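Local atomic coordinates of angiotensin-converting enzyme (Anopheles gambiae, PDB entry 6S1Y), a protein that probably cleaves peptides as a zinc-dependent metallopeptidase of the angiotensin-converting enzyme family in the malaria mosquito. Residues Asn145-Glu150 against Ala261-Pro266; Val325-Ala330 against Ala484-Ser489; Asp439-Gly444 against Gly448-Arg453; Trp554-Glu559 against Gly563-Ser568. All coordinates share one frame; numbering follows the deposited sequence. Where two conformers were deposited one is given.

Contact 1: residues Asn145-Glu150 against Ala261-Pro266; sequences NHREPE and ADFTTP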
loop_
_atom_site.group_PDB
_atom_site.type_symbol
_atom_site.label_atom_id
_atom_site.label_comp_id
_atom_site.label_asym_id
_atom_site.label_seq_id
_atom_site.Cartn_x
_atom_site.Cartn_y
_atom_site.Cartn_z
ATOM N N ASN A 145 12.804 16.644 0.250
ATOM C CA ASN A 145 14.128 17.226 0.114
ATOM C C ASN A 145 14.371 18.521 0.877
ATOM O O ASN A 145 15.535 18.897 1.025
ATOM C CB ASN A 145 14.437 17.516 -1.370
ATOM C CG ASN A 145 14.263 16.293 -2.256
ATOM O OD1 ASN A 145 13.563 16.347 -3.254
ATOM N ND2 ASN A 145 14.903 15.194 -1.895
ATOM N N HIS A 146 13.335 19.234 1.325
ATOM C CA HIS A 146 13.534 20.515 1.983
ATOM C C HIS A 146 13.622 20.331 3.490
ATOM O O HIS A 146 12.749 19.702 4.092
ATOM C CB HIS A 146 12.395 21.492 1.694
ATOM C CG HIS A 146 12.327 21.957 0.275
ATOM N ND1 HIS A 146 11.819 23.191 -0.071
ATOM C CD2 HIS A 146 12.663 21.348 -0.887
ATOM C CE1 HIS A 146 11.865 23.328 -1.383
ATOM N NE2 HIS A 146 12.377 22.227 -1.902
ATOM N N ARG A 147 14.654 20.912 4.099
ATOM C CA ARG A 147 14.856 20.793 5.534
ATOM C C ARG A 147 14.600 22.113 6.255
ATOM O O ARG A 147 15.421 22.542 7.069
ATOM C CB ARG A 147 16.280 20.329 5.824
ATOM C CG ARG A 147 16.735 19.158 4.973
ATOM C CD ARG A 147 15.990 17.870 5.307
ATOM N NE ARG A 147 16.486 16.803 4.443
ATOM C CZ ARG A 147 15.732 15.963 3.731
ATOM N NH1 ARG A 147 14.413 16.005 3.802
ATOM N NH2 ARG A 147 16.318 15.047 2.956
ATOM N N GLU A 148 13.502 22.789 5.942
ATOM C CA GLU A 148 13.164 24.053 6.597
ATOM C C GLU A 148 11.856 23.868 7.348
ATOM O O GLU A 148 10.783 23.805 6.717
ATOM C CB GLU A 148 13.061 25.209 5.600
ATOM C CG GLU A 148 13.456 26.563 6.222
ATOM C CD GLU A 148 12.349 27.190 7.052
ATOM O OE1 GLU A 148 11.463 27.812 6.430
ATOM O OE2 GLU A 148 12.357 27.074 8.310
ATOM N N PRO A 149 11.898 23.773 8.681
ATOM C CA PRO A 149 10.690 23.399 9.448
ATOM C C PRO A 149 9.487 24.296 9.233
ATOM O O PRO A 149 8.360 23.788 9.171
ATOM C CB PRO A 149 11.173 23.470 10.906
ATOM C CG PRO A 149 12.632 23.234 10.824
ATOM C CD PRO A 149 13.096 23.855 9.539
ATOM N N GLU A 150 9.679 25.612 9.146
ATOM C CA GLU A 150 8.543 26.509 9.001
ATOM C C GLU A 150 7.898 26.363 7.632
ATOM O O GLU A 150 6.672 26.487 7.504
ATOM C CB GLU A 150 8.972 27.952 9.245
ATOM C CG GLU A 150 9.049 28.331 10.711
ATOM C CD GLU A 150 7.700 28.206 11.422
ATOM O OE1 GLU A 150 7.622 27.449 12.424
ATOM O OE2 GLU A 150 6.715 28.855 10.981
ATOM N N ALA A 261 16.656 9.441 5.337
ATOM C CA ALA A 261 17.635 8.413 5.691
ATOM C C ALA A 261 19.057 8.966 5.678
ATOM O O ALA A 261 19.813 8.785 6.637
ATOM C CB ALA A 261 17.526 7.213 4.755
ATOM N N ASP A 262 19.453 9.643 4.593
ATOM C CA ASP A 262 20.816 10.154 4.525
ATOM C C ASP A 262 21.028 11.273 5.529
ATOM O O ASP A 262 22.076 11.337 6.173
ATOM C CB ASP A 262 21.146 10.648 3.111
ATOM C CG ASP A 262 21.299 9.507 2.116
ATOM O OD1 ASP A 262 21.273 8.321 2.537
ATOM O OD2 ASP A 262 21.432 9.786 0.908
ATOM N N PHE A 263 20.057 12.178 5.641
ATOM C CA PHE A 263 20.075 13.267 6.620
ATOM C C PHE A 263 20.323 12.783 8.051
ATOM O O PHE A 263 20.896 13.518 8.856
ATOM C CB PHE A 263 18.712 13.974 6.517
ATOM C CG PHE A 263 18.624 15.277 7.226
ATOM C CD1 PHE A 263 19.458 16.328 6.879
ATOM C CD2 PHE A 263 17.647 15.482 8.206
ATOM C CE1 PHE A 263 19.357 17.553 7.524
ATOM C CE2 PHE A 263 17.541 16.698 8.850
ATOM C CZ PHE A 263 18.397 17.735 8.517
ATOM N N THR A 264 19.898 11.563 8.398
ATOM C CA THR A 264 20.029 11.080 9.764
ATOM C C THR A 264 20.853 9.802 9.885
ATOM O O THR A 264 20.820 9.159 10.930
ATOM C CB THR A 264 18.646 10.853 10.377
ATOM O OG1 THR A 264 17.943 9.857 9.614
ATOM C CG2 THR A 264 17.843 12.141 10.396
ATOM N N THR A 265 21.652 9.462 8.874
ATOM C CA THR A 265 22.261 8.148 8.821
ATOM C C THR A 265 23.404 8.027 9.825
ATOM O O THR A 265 24.057 9.018 10.181
ATOM C CB THR A 265 22.766 7.849 7.401
ATOM O OG1 THR A 265 23.029 6.443 7.258
ATOM C CG2 THR A 265 24.056 8.618 7.061
ATOM N N PRO A 266 23.684 6.815 10.288
ATOM C CA PRO A 266 24.764 6.651 11.279
ATOM C C PRO A 266 26.132 7.114 10.806
ATOM O O PRO A 266 26.894 7.677 11.603
ATOM C CB PRO A 266 24.739 5.145 11.555
ATOM C CG PRO A 266 23.322 4.754 11.359
ATOM C CD PRO A 266 22.865 5.599 10.156
#
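One face of the F263 phenyl ring is covered by the side chain of R147, whose CD sits 3.8 Å from the ring centroid and 3° off the normal, a CH-pi contact over the middle of the ring. The R147 guanidinium has the backbone O of N145 over one of its faces, and its plane is turned 43° from that of the phenyl ring. CG of R147 lies anti to the carbonyl carbon (chi1 -47°) and the chain then bends at chi2, which lays CG, CD and NE across the ring; NE comes to 3.8 Å from F263 CG. At the polar end, R147 NH1 donates to A144 O, while Y233 of helix 203-233 touches the same arginine. The junction joins the short link between helices 135-145 and 149-163 to the D262-T265 type I beta turn at the protein surface. With R147 CZ 5.0 Å from the F263 centroid, cation-pi attraction is at most weak, and the contact rests on the CG-CD-NE part of the arginine, chiefly dispersion and CH-pi.

Contact 2: residues Val325-Ala330 against Ala484-Ser489; sequences VCHASA and AKYHVS. With KSN ((2~{S})-2-[[(4~{S})-4-azanyl-5-oxidanyl-5-oxidanylidene-pentanoyl]amino]pentanedioic acid), chain H.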
loop_
_atom_site.group_PDB
_atom_site.type_symbol
_atom_site.label_atom_id
_atom_site.label_comp_id
_atom_site.label_asym_id
_atom_site.label_seq_id
_atom_site.Cartn_x
_atom_site.Cartn_y
_atom_site.Cartn_z
ATOM N N VAL A 325 -6.472 11.610 -10.839
ATOM C CA VAL A 325 -5.892 10.933 -9.684
ATOM C C VAL A 325 -4.465 10.542 -10.060
ATOM O O VAL A 325 -4.255 9.668 -10.906
ATOM C CB VAL A 325 -6.706 9.700 -9.281
ATOM C CG1 VAL A 325 -5.925 8.860 -8.237
ATOM C CG2 VAL A 325 -8.071 10.110 -8.766
ATOM N N CYS A 326 -3.485 11.192 -9.440
ATOM C CA CYS A 326 -2.096 10.840 -9.669
ATOM C C CYS A 326 -1.610 9.722 -8.756
ATOM O O CYS A 326 -0.538 9.155 -9.021
ATOM C CB CYS A 326 -1.191 12.061 -9.497
ATOM S SG CYS A 326 -0.732 12.860 -11.078
ATOM N N HIS A 327 -2.365 9.373 -7.710
ATOM C CA HIS A 327 -1.929 8.303 -6.826
ATOM C C HIS A 327 -1.726 7.029 -7.646
ATOM O O HIS A 327 -2.641 6.567 -8.329
ATOM C CB HIS A 327 -2.936 8.076 -5.713
ATOM C CG HIS A 327 -2.387 7.240 -4.607
ATOM N ND1 HIS A 327 -1.762 7.789 -3.511
ATOM C CD2 HIS A 327 -2.266 5.896 -4.481
ATOM C CE1 HIS A 327 -1.341 6.818 -2.722
ATOM N NE2 HIS A 327 -1.623 5.660 -3.297
ATOM N N ALA A 328 -0.524 6.466 -7.591
ATOM C CA ALA A 328 -0.162 5.393 -8.506
ATOM C C ALA A 328 -1.090 4.202 -8.363
ATOM O O ALA A 328 -1.408 3.782 -7.253
ATOM C CB ALA A 328 1.283 4.948 -8.247
ATOM N N SER A 329 -1.484 3.613 -9.491
ATOM C CA SER A 329 -2.368 2.456 -9.435
ATOM C C SER A 329 -2.118 1.516 -10.599
ATOM O O SER A 329 -1.506 1.878 -11.598
ATOM C CB SER A 329 -3.841 2.883 -9.424
ATOM O OG SER A 329 -4.093 3.797 -10.454
ATOM N N ALA A 330 -2.610 0.297 -10.454
ATOM C CA ALA A 330 -2.441 -0.750 -11.446
ATOM C C ALA A 330 -3.781 -1.431 -11.684
ATOM O O ALA A 330 -4.427 -1.888 -10.732
ATOM C CB ALA A 330 -1.381 -1.756 -10.987
ATOM N N ALA A 484 -7.096 13.251 4.652
ATOM C CA ALA A 484 -5.875 13.750 4.041
ATOM C C ALA A 484 -4.973 12.636 3.526
ATOM O O ALA A 484 -3.923 12.916 2.948
ATOM C CB ALA A 484 -5.097 14.602 5.045
ATOM N N LYS A 485 -5.351 11.384 3.751
ATOM C CA LYS A 485 -4.607 10.222 3.265
ATOM C C LYS A 485 -5.436 9.571 2.166
ATOM O O LYS A 485 -6.636 9.324 2.364
ATOM C CB LYS A 485 -4.328 9.247 4.408
ATOM C CG LYS A 485 -3.720 7.933 4.013
ATOM C CD LYS A 485 -2.335 8.099 3.425
ATOM C CE LYS A 485 -1.824 6.775 2.847
ATOM N NZ LYS A 485 -0.656 6.967 1.897
ATOM N N TYR A 486 -4.798 9.314 1.012
ATOM C CA TYR A 486 -5.525 8.915 -0.186
ATOM C C TYR A 486 -6.519 7.805 0.117
ATOM O O TYR A 486 -7.704 7.917 -0.197
ATOM C CB TYR A 486 -4.555 8.451 -1.308
ATOM C CG TYR A 486 -5.315 7.889 -2.514
ATOM C CD1 TYR A 486 -5.987 8.727 -3.391
ATOM C CD2 TYR A 486 -5.408 6.522 -2.729
ATOM C CE1 TYR A 486 -6.706 8.225 -4.474
ATOM C CE2 TYR A 486 -6.136 6.008 -3.826
ATOM C CZ TYR A 486 -6.775 6.874 -4.687
ATOM O OH TYR A 486 -7.499 6.408 -5.767
ATOM N N HIS A 487 -6.038 6.715 0.728
ATOM C CA HIS A 487 -6.861 5.512 0.867
ATOM C C HIS A 487 -8.087 5.734 1.743
ATOM O O HIS A 487 -9.046 4.951 1.662
ATOM C CB HIS A 487 -6.024 4.368 1.435
ATOM C CG HIS A 487 -4.830 4.043 0.602
ATOM N ND1 HIS A 487 -3.835 4.957 0.360
ATOM C CD2 HIS A 487 -4.497 2.926 -0.083
ATOM C CE1 HIS A 487 -2.926 4.410 -0.423
ATOM N NE2 HIS A 487 -3.306 3.178 -0.709
ATOM N N VAL A 488 -8.078 6.767 2.578
ATOM C CA VAL A 488 -9.259 7.081 3.364
ATOM C C VAL A 488 -10.296 7.787 2.498
ATOM O O VAL A 488 -11.463 7.390 2.458
ATOM C CB VAL A 488 -8.866 7.922 4.590
ATOM C CG1 VAL A 488 -10.101 8.359 5.359
ATOM C CG2 VAL A 488 -7.951 7.141 5.537
ATOM N N SER A 489 -9.870 8.826 1.765
ATOM C CA SER A 489 -10.758 9.519 0.843
ATOM C C SER A 489 -11.288 8.608 -0.261
ATOM O O SER A 489 -12.375 8.868 -0.791
ATOM C CB SER A 489 -10.037 10.696 0.182
ATOM O OG SER A 489 -10.034 11.858 0.978
HETATM C C10 KSN H . -5.856 1.618 -5.597
HETATM C C13 KSN H . -1.453 0.432 -4.694
HETATM C C17 KSN H . 0.976 4.237 0.039
HETATM C C02 KSN H . 1.602 2.944 -0.495
HETATM C C03 KSN H . 0.816 2.228 -1.603
HETATM C C04 KSN H . -0.186 3.058 -2.388
HETATM C C05 KSN H . 0.077 3.149 -3.914
HETATM C C07 KSN H . -2.062 1.849 -4.557
HETATM C C08 KSN H . -3.297 2.070 -5.421
HETATM C C09 KSN H . -4.503 1.223 -4.974
HETATM N N01 KSN H . 1.797 1.984 0.597
HETATM N N06 KSN H . -0.861 2.617 -4.914
HETATM O O11 KSN H . -5.995 2.768 -6.117
HETATM O O12 KSN H . -6.849 0.811 -5.589
HETATM O O14 KSN H . -0.635 0.223 -5.632
HETATM O O15 KSN H . -1.713 -0.484 -3.891
HETATM O O16 KSN H . 1.044 3.733 -4.302
HETATM O O18 KSN H . 1.241 5.311 -0.566
HETATM O O19 KSN H . 0.221 4.301 1.046
HETATM O O HOH W 1 -5.467 5.284 -7.535
#
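A single water is shared by three acceptors: it donates to Y486 OH and to O11 of the bound gamma-glutamyl ligand KSN, each at 2.9 Å, and to H327 O. It thereby ties both segments to one carboxylate of the ligand, while Y486 OH is also hydrogen-bonded to E114. Beside this bridge the H327 imidazole and the Y486 phenol form an offset stack, centroids 4.2 Å apart and planes only 6° from parallel. H327 CB lies over the same phenol face, and V325 CG1 packs obliquely near Y486 OH. Both stacked rings leave their backbones with CG anti to the N (chi1 -166° for H327, 174° for Y486), each reaching toward the other segment. H487 stands almost perpendicular to H327, its CE1 3.4 Å from H327 NE2, and completes an aromatic cluster. H327 NE2 also touches KSN C05, at 3.1 Å. The ligand amide N06 donates to A328 O at 2.7 Å, and K485, bent at chi2, brings NZ to 2.9 Å from KSN O19; Q255 is a second partner of that lysine. The ammonium thus meets the carboxylate of O18 and O19, next to amino group N01, on a ligand that is probably negative. Aromatic rings, the backbone carbonyl just before strand 329-332 and a lysine form part of the ligand pocket, consistent with the substrate cleft of the angiotensin-converting enzyme family.

Contact 3: residues Asp439-Gly444 against Gly448-Arg453; sequences DKYRWG and GDIKPR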
loop_
_atom_site.group_PDB
_atom_site.type_symbol
_atom_site.label_atom_id
_atom_site.label_comp_id
_atom_site.label_asym_id
_atom_site.label_seq_id
_atom_site.Cartn_x
_atom_site.Cartn_y
_atom_site.Cartn_z
ATOM N N ASP A 439 -6.314 1.124 9.711
ATOM C CA ASP A 439 -7.520 0.311 9.776
ATOM C C ASP A 439 -7.987 0.074 11.198
ATOM O O ASP A 439 -9.197 -0.036 11.424
ATOM C CB ASP A 439 -7.317 -0.994 9.007
ATOM C CG ASP A 439 -7.575 -0.800 7.487
ATOM O OD1 ASP A 439 -7.833 0.356 7.091
ATOM O OD2 ASP A 439 -7.549 -1.779 6.704
ATOM N N LYS A 440 -7.096 0.051 12.185
ATOM C CA LYS A 440 -7.599 0.012 13.556
ATOM C C LYS A 440 -8.499 1.213 13.792
ATOM O O LYS A 440 -9.584 1.081 14.353
ATOM C CB LYS A 440 -6.448 -0.031 14.559
ATOM C CG LYS A 440 -6.853 -0.304 15.995
ATOM C CD LYS A 440 -5.677 -0.044 16.960
ATOM C CE LYS A 440 -6.017 -0.357 18.442
ATOM N NZ LYS A 440 -6.044 -1.814 18.708
ATOM N N TYR A 441 -8.097 2.384 13.297
ATOM C CA TYR A 441 -8.954 3.557 13.400
ATOM C C TYR A 441 -10.250 3.358 12.626
ATOM O O TYR A 441 -11.343 3.622 13.147
ATOM C CB TYR A 441 -8.227 4.797 12.896
ATOM C CG TYR A 441 -9.089 6.026 12.872
ATOM C CD1 TYR A 441 -9.342 6.732 14.029
ATOM C CD2 TYR A 441 -9.658 6.485 11.691
ATOM C CE1 TYR A 441 -10.133 7.856 14.017
ATOM C CE2 TYR A 441 -10.445 7.620 11.674
ATOM C CZ TYR A 441 -10.675 8.300 12.840
ATOM O OH TYR A 441 -11.450 9.434 12.823
ATOM N N ARG A 442 -10.157 2.909 11.371
ATOM C CA ARG A 442 -11.375 2.819 10.571
ATOM C C ARG A 442 -12.287 1.713 11.082
ATOM O O ARG A 442 -13.512 1.873 11.086
ATOM C CB ARG A 442 -11.028 2.636 9.090
ATOM C CG ARG A 442 -10.514 3.936 8.482
ATOM C CD ARG A 442 -10.425 3.924 6.941
ATOM N NE ARG A 442 -9.383 3.048 6.408
ATOM C CZ ARG A 442 -9.096 2.907 5.110
ATOM N NH1 ARG A 442 -9.764 3.568 4.156
ATOM N NH2 ARG A 442 -8.127 2.089 4.759
ATOM N N TRP A 443 -11.727 0.593 11.551
ATOM C CA TRP A 443 -12.570 -0.414 12.192
ATOM C C TRP A 443 -13.351 0.199 13.350
ATOM O O TRP A 443 -14.526 -0.129 13.563
ATOM C CB TRP A 443 -11.745 -1.581 12.722
ATOM C CG TRP A 443 -11.013 -2.329 11.705
ATOM C CD1 TRP A 443 -11.272 -2.364 10.370
ATOM C CD2 TRP A 443 -9.865 -3.156 11.916
ATOM N NE1 TRP A 443 -10.355 -3.173 9.732
ATOM C CE2 TRP A 443 -9.480 -3.668 10.654
ATOM C CE3 TRP A 443 -9.123 -3.525 13.052
ATOM C CZ2 TRP A 443 -8.389 -4.517 10.493
ATOM C CZ3 TRP A 443 -8.023 -4.368 12.887
ATOM C CH2 TRP A 443 -7.668 -4.852 11.623
ATOM N N GLY A 444 -12.703 1.084 14.114
ATOM C CA GLY A 444 -13.356 1.687 15.253
ATOM C C GLY A 444 -14.497 2.598 14.859
ATOM O O GLY A 444 -15.535 2.625 15.527
ATOM N N GLY A 448 -18.537 1.694 15.620
ATOM C CA GLY A 448 -19.138 2.603 16.575
ATOM C C GLY A 448 -18.300 2.902 17.805
ATOM O O GLY A 448 -18.692 3.760 18.600
ATOM N N ASP A 449 -17.169 2.209 17.994
ATOM C CA ASP A 449 -16.285 2.490 19.118
ATOM C C ASP A 449 -15.739 3.910 19.085
ATOM O O ASP A 449 -15.372 4.447 20.131
ATOM C CB ASP A 449 -15.093 1.534 19.123
ATOM C CG ASP A 449 -15.500 0.088 19.063
ATOM O OD1 ASP A 449 -16.568 -0.265 19.620
ATOM O OD2 ASP A 449 -14.742 -0.705 18.461
ATOM N N ILE A 450 -15.614 4.509 17.901
ATOM C CA ILE A 450 -15.113 5.871 17.743
ATOM C C ILE A 450 -16.244 6.715 17.171
ATOM O O ILE A 450 -16.681 6.486 16.037
ATOM C CB ILE A 450 -13.879 5.934 16.829
ATOM C CG1 ILE A 450 -12.710 5.146 17.414
ATOM C CG2 ILE A 450 -13.452 7.374 16.595
ATOM C CD1 ILE A 450 -11.502 5.004 16.432
ATOM N N LYS A 451 -16.713 7.688 17.944
ATOM C CA LYS A 451 -17.923 8.399 17.552
ATOM C C LYS A 451 -17.571 9.685 16.829
ATOM O O LYS A 451 -16.451 10.179 16.940
ATOM C CB LYS A 451 -18.792 8.719 18.777
ATOM C CG LYS A 451 -19.049 7.537 19.736
ATOM C CD LYS A 451 -20.271 6.698 19.371
ATOM C CE LYS A 451 -20.749 5.865 20.588
ATOM N NZ LYS A 451 -19.622 5.110 21.243
ATOM N N PRO A 452 -18.520 10.261 16.086
ATOM C CA PRO A 452 -18.204 11.445 15.271
ATOM C C PRO A 452 -17.627 12.629 16.036
ATOM O O PRO A 452 -16.828 13.390 15.470
ATOM C CB PRO A 452 -19.570 11.801 14.648
ATOM C CG PRO A 452 -20.321 10.479 14.578
ATOM C CD PRO A 452 -19.880 9.731 15.818
ATOM N N ARG A 453 -18.000 12.844 17.287
ATOM C CA ARG A 453 -17.502 14.036 17.965
ATOM C C ARG A 453 -16.097 13.841 18.522
ATOM O O ARG A 453 -15.532 14.789 19.065
ATOM C CB ARG A 453 -18.470 14.447 19.080
ATOM C CG ARG A 453 -18.601 13.413 20.165
ATOM C CD ARG A 453 -19.813 13.659 21.068
ATOM N NE ARG A 453 -20.327 12.395 21.596
ATOM C CZ ARG A 453 -19.693 11.641 22.493
ATOM N NH1 ARG A 453 -18.512 12.017 22.976
ATOM N NH2 ARG A 453 -20.241 10.502 22.901
#
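This is a helix C-terminus closed by a glycine in the left-handed, positive-phi region: G448 (phi 89°) is the first residue to leave helix 431-447, and the loop that leads on to helix 455-467 returns over the last turns, setting I450 against Y441 and G444. The tight part is the meeting of G444 with I450. The backbone N of I450 donates to G444 O at 3.0 Å, reaching the oxygen from well above the carbonyl plane, 62° out of it. Since G444 carries no side chain, the I450 branch can lie directly on its backbone, CG1 being 4.1 Å from G444 CA. From there CG1 stands anti to the carbonyl carbon (chi1 -62°) and the chain continues extended, driving CD1 to 3.7 Å from Y441 CD1, where the two side chains cross at about a right angle. The Y441 ring is buried, with F459 edge-to-face against it and its OH hydrogen-bonded to Y455 O. The solvent side is looser: the D449 side chain adds little, with CB 3.8 Å from G444 O, while K451 points away from the helix and turns its ammonium back to the carbonyl of G448 within its own loop. I450 CD1, the end of the chain, also rests 3.6 Å from Y441 O.

Contact 4: residues Trp554-Glu559 against Gly563-Ser568; sequences WPDAME and GERKMS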
loop_
_atom_site.group_PDB
_atom_site.type_symbol
_atom_site.label_atom_id
_atom_site.label_comp_id
_atom_site.label_asym_id
_atom_site.label_seq_id
_atom_site.Cartn_x
_atom_site.Cartn_y
_atom_site.Cartn_z
ATOM N N TRP A 554 -5.973 -18.883 1.087
ATOM C CA TRP A 554 -4.658 -18.282 0.918
ATOM C C TRP A 554 -3.559 -19.065 1.628
ATOM O O TRP A 554 -2.404 -19.011 1.192
ATOM C CB TRP A 554 -4.681 -16.811 1.362
ATOM C CG TRP A 554 -4.866 -16.559 2.803
ATOM C CD1 TRP A 554 -6.012 -16.140 3.433
ATOM C CD2 TRP A 554 -3.864 -16.665 3.820
ATOM N NE1 TRP A 554 -5.789 -16.012 4.783
ATOM C CE2 TRP A 554 -4.474 -16.310 5.044
ATOM C CE3 TRP A 554 -2.507 -17.021 3.814
ATOM C CZ2 TRP A 554 -3.774 -16.312 6.250
ATOM C CZ3 TRP A 554 -1.820 -17.027 5.004
ATOM C CH2 TRP A 554 -2.457 -16.677 6.215
ATOM N N PRO A 555 -3.851 -19.827 2.682
ATOM C CA PRO A 555 -2.773 -20.655 3.257
ATOM C C PRO A 555 -2.197 -21.629 2.247
ATOM O O PRO A 555 -0.978 -21.824 2.208
ATOM C CB PRO A 555 -3.453 -21.362 4.439
ATOM C CG PRO A 555 -4.587 -20.482 4.797
ATOM C CD PRO A 555 -5.082 -19.912 3.491
ATOM N N ASP A 556 -3.040 -22.213 1.388
ATOM C CA ASP A 556 -2.529 -23.127 0.367
ATOM C C ASP A 556 -1.697 -22.383 -0.663
ATOM O O ASP A 556 -0.657 -22.879 -1.107
ATOM C CB ASP A 556 -3.686 -23.870 -0.308
ATOM C CG ASP A 556 -4.520 -24.676 0.681
ATOM O OD1 ASP A 556 -3.944 -25.447 1.487
ATOM O OD2 ASP A 556 -5.757 -24.519 0.667
ATOM N N ALA A 557 -2.120 -21.182 -1.046
ATOM C CA ALA A 557 -1.300 -20.397 -1.969
ATOM C C ALA A 557 0.067 -20.092 -1.360
ATOM O O ALA A 557 1.097 -20.192 -2.042
ATOM C CB ALA A 557 -2.025 -19.107 -2.348
ATOM N N MET A 558 0.103 -19.729 -0.073
ATOM C CA MET A 558 1.383 -19.433 0.555
ATOM C C MET A 558 2.268 -20.671 0.610
ATOM O O MET A 558 3.442 -20.629 0.230
ATOM C CB MET A 558 1.169 -18.891 1.962
ATOM C CG MET A 558 2.478 -18.685 2.720
ATOM S SD MET A 558 2.173 -17.890 4.290
ATOM C CE MET A 558 2.284 -16.189 3.767
ATOM N N GLU A 559 1.718 -21.790 1.088
ATOM C CA GLU A 559 2.504 -23.014 1.159
ATOM C C GLU A 559 3.187 -23.335 -0.161
ATOM O O GLU A 559 4.299 -23.867 -0.169
ATOM C CB GLU A 559 1.622 -24.182 1.586
ATOM C CG GLU A 559 2.392 -25.473 1.656
ATOM C CD GLU A 559 1.708 -26.531 2.486
ATOM O OE1 GLU A 559 0.455 -26.575 2.497
ATOM O OE2 GLU A 559 2.440 -27.317 3.127
ATOM N N GLY A 563 6.241 -23.365 1.826
ATOM C CA GLY A 563 6.093 -24.529 2.670
ATOM C C GLY A 563 5.456 -24.250 4.012
ATOM O O GLY A 563 5.266 -25.179 4.805
ATOM N N GLU A 564 5.120 -23.003 4.290
ATOM C CA GLU A 564 4.425 -22.631 5.505
ATOM C C GLU A 564 3.021 -22.192 5.128
ATOM O O GLU A 564 2.751 -21.806 3.987
ATOM C CB GLU A 564 5.157 -21.515 6.245
ATOM C CG GLU A 564 6.503 -21.928 6.812
ATOM C CD GLU A 564 7.290 -20.740 7.324
ATOM O OE1 GLU A 564 7.210 -19.650 6.684
ATOM O OE2 GLU A 564 7.978 -20.907 8.358
ATOM N N ARG A 565 2.129 -22.260 6.103
ATOM C CA ARG A 565 0.725 -21.961 5.878
ATOM C C ARG A 565 0.230 -20.813 6.744
ATOM O O ARG A 565 -0.981 -20.582 6.807
ATOM C CB ARG A 565 -0.110 -23.220 6.125
ATOM C CG ARG A 565 0.369 -24.418 5.298
ATOM C CD ARG A 565 -0.383 -25.693 5.637
ATOM N NE ARG A 565 -1.809 -25.454 5.834
ATOM C CZ ARG A 565 -2.698 -25.366 4.844
ATOM N NH1 ARG A 565 -2.317 -25.490 3.575
ATOM N NH2 ARG A 565 -3.968 -25.147 5.127
ATOM N N LYS A 566 1.121 -20.068 7.394
ATOM C CA LYS A 566 0.678 -18.959 8.230
ATOM C C LYS A 566 1.557 -17.730 8.030
ATOM O O LYS A 566 2.744 -17.823 7.707
ATOM C CB LYS A 566 0.640 -19.377 9.709
ATOM C CG LYS A 566 -0.576 -20.258 10.023
ATOM C CD LYS A 566 -0.661 -20.679 11.486
ATOM C CE LYS A 566 -2.094 -21.091 11.876
ATOM N NZ LYS A 566 -3.054 -19.925 11.968
ATOM N N MET A 567 0.927 -16.568 8.173
ATOM C CA MET A 567 1.664 -15.319 8.311
ATOM C C MET A 567 2.474 -15.348 9.603
ATOM O O MET A 567 1.964 -15.725 10.667
ATOM C CB MET A 567 0.685 -14.149 8.315
ATOM C CG MET A 567 1.252 -12.809 8.720
ATOM S SD MET A 567 -0.002 -11.500 8.556
ATOM C CE MET A 567 -0.799 -11.554 10.177
ATOM N N SER A 568 3.744 -14.970 9.500
ATOM C CA SER A 568 4.633 -14.991 10.648
ATOM C C SER A 568 5.622 -13.854 10.518
ATOM O O SER A 568 6.132 -13.597 9.425
ATOM C CB SER A 568 5.395 -16.307 10.772
ATOM O OG SER A 568 6.355 -16.211 11.809
#
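R565 leaves its backbone with CG anti to the carbonyl carbon (chi1 -54°) and bends at chi3 (41°), while the E559 chain stays extended from a CG anti to its N (179°); together they bring R565 NH1 between two carboxylates. NH1 donates to D556 OD1 at 2.6 Å and to E559 OE1 at 3.2 Å, both acceptors near the guanidinium plane and both met on their anti side. P555 CB covers one guanidinium face, 3.9 Å from R565 NH2. The last helical bond, G563 N to E559 O at 2.8 Å, comes at a glycine with positive phi and is followed by the loop's return over P555 and M558. M558 runs inward, its CG 3.4 Å from E564 O and its SD 3.5 Å from K566 O, and the edge of the W554 indole meets M567 N; W554 NE1 itself bonds to Y198 O. A single arginine nitrogen serving two acidic side chains probably offsets their mutual repulsion, tying the returning loop to the first turns of the helix.

Contact 2 lies closest to the middle of the chain, a buried wall of the ligand site. Contact 1 is a surface touch of two side chains, its centre about 24 Å from the centre of the chain; contacts 3 and 4, their centres each about 21 Å from that point, close a helix onto the loop that follows. Those two share a plan, a helix end followed by a glycine with positive phi, but contact 3 relies on an isoleucine and a backbone bond, contact 4 on paired charges above an apolar inner side. Contact 3 lies within the chain loop closed by contact 2 and touches it where R442 NH1 nears H487 O. Contacts 1 and 2 join residues far apart in sequence, contacts 3 and 4 neighbours.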